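Local coordinates for methyl-coenzyme M reductase gamma subunit (Methermicoccus shengliensis DSM 18856, PDB 7NKG), which is one of the subunits of the enzyme that releases methane from methyl-coenzyme M with coenzyme B, using the nickel cofactor factor 430, at residues 92-97 and 213-218; 77-82 and 127-132. One frame throughout, in Å; residues are numbered along the deposited sequence.

Interaction 1 (92-97 and 213-218)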
loop_
_atom_site.group_PDB
_atom_site.type_symbol
_atom_site.label_atom_id
_atom_site.label_comp_id
_atom_site.label_asym_id
_atom_site.label_seq_id
_atom_site.Cartn_x
_atom_site.Cartn_y
_atom_site.Cartn_z
ATOM N N MET C 92 -42.644 9.975 6.049
ATOM C CA MET C 92 -43.089 8.593 5.927
ATOM C C MET C 92 -44.539 8.404 6.459
ATOM O O MET C 92 -45.120 7.339 6.243
ATOM C CB MET C 92 -42.099 7.667 6.631
ATOM C CG MET C 92 -40.800 7.553 5.844
ATOM S SD MET C 92 -39.556 6.531 6.598
ATOM C CE MET C 92 -40.322 4.920 6.497
ATOM N N TYR C 93 -45.142 9.454 7.075
ATOM C CA TYR C 93 -46.519 9.420 7.543
ATOM C C TYR C 93 -47.441 9.828 6.404
ATOM O O TYR C 93 -48.132 10.838 6.454
ATOM C CB TYR C 93 -46.676 10.286 8.799
ATOM C CG TYR C 93 -45.922 9.632 9.934
ATOM C CD1 TYR C 93 -46.361 8.429 10.476
ATOM C CD2 TYR C 93 -44.659 10.075 10.296
ATOM C CE1 TYR C 93 -45.581 7.712 11.369
ATOM C CE2 TYR C 93 -43.888 9.390 11.226
ATOM C CZ TYR C 93 -44.362 8.211 11.770
ATOM O OH TYR C 93 -43.609 7.497 12.662
ATOM N N ASN C 94 -47.410 9.004 5.367
ATOM C CA ASN C 94 -48.269 9.121 4.192
ATOM C C ASN C 94 -48.146 10.424 3.447
ATOM O O ASN C 94 -49.103 10.834 2.765
ATOM C CB ASN C 94 -49.718 8.849 4.553
ATOM C CG ASN C 94 -49.921 7.493 5.141
ATOM O OD1 ASN C 94 -49.200 6.546 4.797
ATOM N ND2 ASN C 94 -50.906 7.355 6.017
ATOM N N ALA C 95 -46.912 11.014 3.362
ATOM C CA ALA C 95 -46.714 12.127 2.400
ATOM C C ALA C 95 -47.010 11.519 0.999
ATOM O O ALA C 95 -46.712 10.323 0.804
ATOM C CB ALA C 95 -45.294 12.626 2.398
ATOM N N PRO C 96 -47.736 12.208 0.110
ATOM C CA PRO C 96 -48.064 11.583 -1.184
ATOM C C PRO C 96 -46.842 11.003 -1.906
ATOM O O PRO C 96 -46.882 9.891 -2.451
ATOM C CB PRO C 96 -48.709 12.705 -1.980
ATOM C CG PRO C 96 -49.213 13.636 -0.964
ATOM C CD PRO C 96 -48.262 13.583 0.192
ATOM N N ALA C 97 -45.719 11.740 -1.833
ATOM C CA ALA C 97 -44.513 11.338 -2.517
ATOM C C ALA C 97 -43.620 10.425 -1.729
ATOM O O ALA C 97 -43.536 10.522 -0.501
ATOM C CB ALA C 97 -43.713 12.570 -2.896
ATOM N N THR C 213 -51.159 8.535 -1.079
ATOM C CA THR C 213 -49.762 8.175 -0.887
ATOM C C THR C 213 -49.244 6.999 -1.718
ATOM O O THR C 213 -49.962 6.027 -1.969
ATOM C CB THR C 213 -49.435 7.936 0.599
ATOM O OG1 THR C 213 -48.010 7.838 0.747
ATOM C CG2 THR C 213 -50.126 6.683 1.171
ATOM N N THR C 214 -47.958 7.122 -2.120
ATOM C CA THR C 214 -47.193 6.082 -2.791
ATOM C C THR C 214 -46.375 5.270 -1.754
ATOM O O THR C 214 -45.585 4.450 -2.181
ATOM C CB THR C 214 -46.251 6.708 -3.846
ATOM O OG1 THR C 214 -45.312 7.576 -3.195
ATOM C CG2 THR C 214 -47.015 7.446 -4.951
ATOM N N ILE C 215 -46.542 5.477 -0.421
ATOM C CA ILE C 215 -45.818 4.676 0.570
ATOM C C ILE C 215 -46.768 3.613 1.126
ATOM O O ILE C 215 -47.946 3.898 1.360
ATOM C CB ILE C 215 -45.226 5.530 1.756
ATOM C CG1 ILE C 215 -44.061 4.760 2.446
ATOM C CG2 ILE C 215 -46.310 5.933 2.809
ATOM C CD1 ILE C 215 -43.243 5.570 3.443
ATOM N N TYR C 216 -46.248 2.416 1.379
ATOM C CA TYR C 216 -47.032 1.372 2.036
ATOM C C TYR C 216 -46.855 1.557 3.548
ATOM O O TYR C 216 -45.787 1.972 4.005
ATOM C CB TYR C 216 -46.526 -0.032 1.657
ATOM C CG TYR C 216 -46.828 -0.433 0.228
ATOM C CD1 TYR C 216 -48.096 -0.855 -0.143
ATOM C CD2 TYR C 216 -45.836 -0.428 -0.740
ATOM C CE1 TYR C 216 -48.368 -1.278 -1.438
ATOM C CE2 TYR C 216 -46.102 -0.817 -2.047
ATOM C CZ TYR C 216 -47.375 -1.234 -2.396
ATOM O OH TYR C 216 -47.646 -1.596 -3.699
ATOM N N ARG C 217 -47.899 1.242 4.327
ATOM C CA ARG C 217 -47.824 1.284 5.793
ATOM C C ARG C 217 -48.756 0.213 6.333
ATOM O O ARG C 217 -49.880 0.067 5.832
ATOM C CB ARG C 217 -48.237 2.654 6.357
ATOM C CG ARG C 217 -47.108 3.687 6.442
ATOM C CD ARG C 217 -47.492 4.918 7.278
ATOM N NE ARG C 217 -47.755 4.601 8.685
ATOM C CZ ARG C 217 -46.837 4.519 9.654
ATOM N NH1 ARG C 217 -45.548 4.706 9.382
ATOM N NH2 ARG C 217 -47.202 4.240 10.899
ATOM N N VAL C 218 -48.318 -0.513 7.357
ATOM C CA VAL C 218 -49.111 -1.592 7.952
ATOM C C VAL C 218 -50.474 -1.077 8.475
ATOM O O VAL C 218 -51.422 -1.859 8.540
ATOM C CB VAL C 218 -48.318 -2.321 9.078
ATOM C CG1 VAL C 218 -48.277 -1.489 10.361
ATOM C CG2 VAL C 218 -48.889 -3.711 9.350
HETATM O O HOH W 1 -44.050 4.849 7.047
HETATM O O HOH W 2 -44.144 4.728 11.983
HETATM O O HOH W 3 -49.620 4.078 3.567
#
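R217 lays one face of its guanidinium against the ring of Y93, whose CD1 stands 3.9 Å above the guanidinium plane. The two planes are 47° apart, so this is a tilted contact rather than a flat stack, closest between Y93 CE1 and R217 NH1 at 3.6 Å. The R217 chain bends at chi3 (64°), which turns the guanidinium onto the tyrosine. In its plane, at the edge, sit two waters that accept from NH1: water 1 also donates to the carbonyl of M92 and water 2 to Y93 OH. NE turns instead to D219 in a salt bridge, so the charge has its main partner just beyond the segment. N94 crosses R217 obliquely, its OD1 lying 3.4 Å from R217 CD and also against I215 CG2; water 3 donates to this oxygen and to I215 O. I215 CD1 meets M92 CG at 4.0 Å, the two side chains crossing at about a right angle.

Farther along, the threonines hold the backbone. With OG1 opposite the backbone N (chi1 -169°), T213 donates to A95 O at 2.8 Å, reaching it from above the carbonyl plane, and accepts from I215 N, closing an ST turn. P96 O takes two bonds from T214, from OG1 at 2.9 Å and from N at 3.0 Å; T214 OG1 also pairs with T98. M92 packs on a basic side chain of a neighbouring protein chain, and the side chain of M92 is about 8 Å from factor 430. Two loops meet here: an inverse gamma turn centred on Y93 packs against the ST turn that follows helix 206-212, buried where the gamma subunit meets another protein chain, at the margin of the factor 430 region.

Interaction 2 (77-82 and 127-132); sequences AAAGDR and RERDVE
The backbones come nearest at D81 and R127, CA to CA 5.3 Å, where E128 N donates to R82 O almost in line with the carbonyl (169°). D81 points its carboxylate at the N-terminal turn of helix 128-140 and is gripped side-on by R129: NE binds OD2 at 2.8 Å and NH2 binds OD1 at 2.9 Å, the two groups nearly coplanar. OD2 accepts a second bond on its anti side from R129 N at 2.9 Å, and the helix start would probably favour the negative charge. The methyl of A79 lies over one face of the same guanidinium, toward its rim, CB 3.4 Å from R129 NH2. A helix end meets a helix start: G80 closes helix 75-79 in a Schellman motif, and R127 is the N-cap of helix 128-140. An alanine in place of D81 is likely to leave the R129 guanidinium without its charge partner and R129 N without its acceptor. R127, bent at chi2 (-80°), lays its guanidinium over A77 CA and gives NH2 to D81 O at 2.9 Å; NE and NH1 bind backbone of a neighbouring protein chain. Water 4 links R82 N to E128 OE1, while E128 OE2 forms a salt bridge with R44.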
loop_
_atom_site.group_PDB
_atom_site.type_symbol
_atom_site.label_atom_id
_atom_site.label_comp_id
_atom_site.label_asym_id
_atom_site.label_seq_id
_atom_site.Cartn_x
_atom_site.Cartn_y
_atom_site.Cartn_z
ATOM N N ALA C 77 -30.789 24.127 -21.862
ATOM C CA ALA C 77 -29.508 23.766 -22.471
ATOM C C ALA C 77 -29.203 24.711 -23.637
ATOM O O ALA C 77 -28.087 25.211 -23.742
ATOM C CB ALA C 77 -29.550 22.334 -22.962
ATOM N N ALA C 78 -30.203 25.013 -24.471
ATOM C CA ALA C 78 -30.021 25.921 -25.597
ATOM C C ALA C 78 -29.556 27.312 -25.129
ATOM O O ALA C 78 -28.721 27.922 -25.790
ATOM C CB ALA C 78 -31.321 26.039 -26.373
ATOM N N ALA C 79 -30.058 27.790 -23.975
ATOM C CA ALA C 79 -29.683 29.098 -23.425
ATOM C C ALA C 79 -28.376 29.087 -22.610
ATOM O O ALA C 79 -27.886 30.159 -22.247
ATOM C CB ALA C 79 -30.808 29.625 -22.561
ATOM N N GLY C 80 -27.850 27.911 -22.287
ATOM C CA GLY C 80 -26.625 27.802 -21.509
ATOM C C GLY C 80 -26.833 28.083 -20.037
ATOM O O GLY C 80 -25.891 28.491 -19.358
ATOM N N ASP C 81 -28.036 27.776 -19.487
ATOM C CA ASP C 81 -28.297 28.032 -18.063
ATOM C C ASP C 81 -27.356 27.263 -17.177
ATOM O O ASP C 81 -26.866 26.199 -17.567
ATOM C CB ASP C 81 -29.718 27.610 -17.666
ATOM C CG ASP C 81 -30.861 28.384 -18.278
ATOM O OD1 ASP C 81 -30.600 29.409 -18.934
ATOM O OD2 ASP C 81 -32.018 27.977 -18.077
ATOM N N ARG C 82 -27.160 27.751 -15.950
ATOM C CA ARG C 82 -26.382 27.015 -14.968
ATOM C C ARG C 82 -27.204 25.792 -14.509
ATOM O O ARG C 82 -28.438 25.803 -14.593
ATOM C CB ARG C 82 -26.067 27.902 -13.766
ATOM C CG ARG C 82 -25.221 29.119 -14.150
ATOM C CD ARG C 82 -24.602 29.835 -12.963
ATOM N NE ARG C 82 -23.151 30.039 -13.130
ATOM C CZ ARG C 82 -22.515 31.191 -13.370
ATOM N NH1 ARG C 82 -21.192 31.215 -13.493
ATOM N NH2 ARG C 82 -23.194 32.329 -13.490
ATOM N N ARG C 127 -30.722 22.096 -16.069
ATOM C CA ARG C 127 -30.515 23.486 -16.514
ATOM C C ARG C 127 -31.598 24.353 -15.830
ATOM O O ARG C 127 -32.751 23.901 -15.708
ATOM C CB ARG C 127 -30.618 23.553 -18.037
ATOM C CG ARG C 127 -29.498 22.813 -18.751
ATOM C CD ARG C 127 -28.200 23.592 -18.813
ATOM N NE ARG C 127 -27.224 22.906 -19.658
ATOM C CZ ARG C 127 -26.075 23.433 -20.069
ATOM N NH1 ARG C 127 -25.261 22.736 -20.855
ATOM N NH2 ARG C 127 -25.727 24.663 -19.697
ATOM N N GLU C 128 -31.200 25.468 -15.215
ATOM C CA GLU C 128 -32.086 26.216 -14.332
ATOM C C GLU C 128 -33.560 26.380 -14.803
ATOM O O GLU C 128 -34.455 25.985 -14.045
ATOM C CB GLU C 128 -31.516 27.581 -13.980
ATOM C CG GLU C 128 -32.282 28.220 -12.831
ATOM C CD GLU C 128 -31.732 29.528 -12.310
ATOM O OE1 GLU C 128 -30.705 30.015 -12.841
ATOM O OE2 GLU C 128 -32.328 30.056 -11.346
ATOM N N ARG C 129 -33.828 26.912 -16.025
ATOM C CA ARG C 129 -35.235 27.082 -16.433
ATOM C C ARG C 129 -35.969 25.738 -16.513
ATOM O O ARG C 129 -37.141 25.689 -16.152
ATOM C CB ARG C 129 -35.396 27.896 -17.709
ATOM C CG ARG C 129 -35.030 27.198 -18.999
ATOM C CD ARG C 129 -34.927 28.222 -20.122
ATOM N NE ARG C 129 -33.814 29.142 -19.881
ATOM C CZ ARG C 129 -33.682 30.359 -20.403
ATOM N NH1 ARG C 129 -34.599 30.837 -21.240
ATOM N NH2 ARG C 129 -32.637 31.115 -20.084
ATOM N N ASP C 130 -35.269 24.645 -16.901
ATOM C CA ASP C 130 -35.867 23.304 -16.945
ATOM C C ASP C 130 -36.185 22.831 -15.535
ATOM O O ASP C 130 -37.232 22.212 -15.320
ATOM C CB ASP C 130 -34.925 22.281 -17.587
ATOM C CG ASP C 130 -34.347 22.668 -18.925
ATOM O OD1 ASP C 130 -34.978 23.498 -19.636
ATOM O OD2 ASP C 130 -33.281 22.148 -19.268
ATOM N N VAL C 131 -35.280 23.081 -14.571
ATOM C CA VAL C 131 -35.519 22.648 -13.193
ATOM C C VAL C 131 -36.697 23.434 -12.576
ATOM O O VAL C 131 -37.361 22.900 -11.694
ATOM C CB VAL C 131 -34.223 22.646 -12.294
ATOM C CG1 VAL C 131 -34.100 23.909 -11.441
ATOM C CG2 VAL C 131 -34.162 21.408 -11.409
ATOM N N GLU C 132 -36.960 24.681 -13.024
ATOM C CA GLU C 132 -38.107 25.446 -12.535
ATOM C C GLU C 132 -39.408 24.874 -13.103
ATOM O O GLU C 132 -40.398 24.806 -12.376
ATOM C CB GLU C 132 -38.000 26.927 -12.910
ATOM C CG GLU C 132 -36.930 27.648 -12.112
ATOM C CD GLU C 132 -37.141 29.138 -12.034
ATOM O OE1 GLU C 132 -37.745 29.695 -12.977
ATOM O OE2 GLU C 132 -36.706 29.747 -11.031
HETATM O O HOH W 4 -29.026 29.697 -14.918
#

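How the interactions relate
From the N terminus, the chain first passes 77-82, then runs through strand 83-90 into the loop 92-97. After helix 99-109 and the hairpin of strands 114-117 and 122-127 it reaches 127-132, closing interaction 2 over 44 intervening residues and joining the end of helix 75-79 to the start of helix 128-140. Loop 92-97 lies inside that span, yet its partner 213-218 comes far later, so the two contacts cross rather than nest. Interaction 1 closes the longer loop, 115 residues, and joins the loop after strand 83-90 to the one between helices 206-212 and 227-245. The centres of interactions 1 and 2 are about 32 Å apart, on opposite sides of the chain's centre.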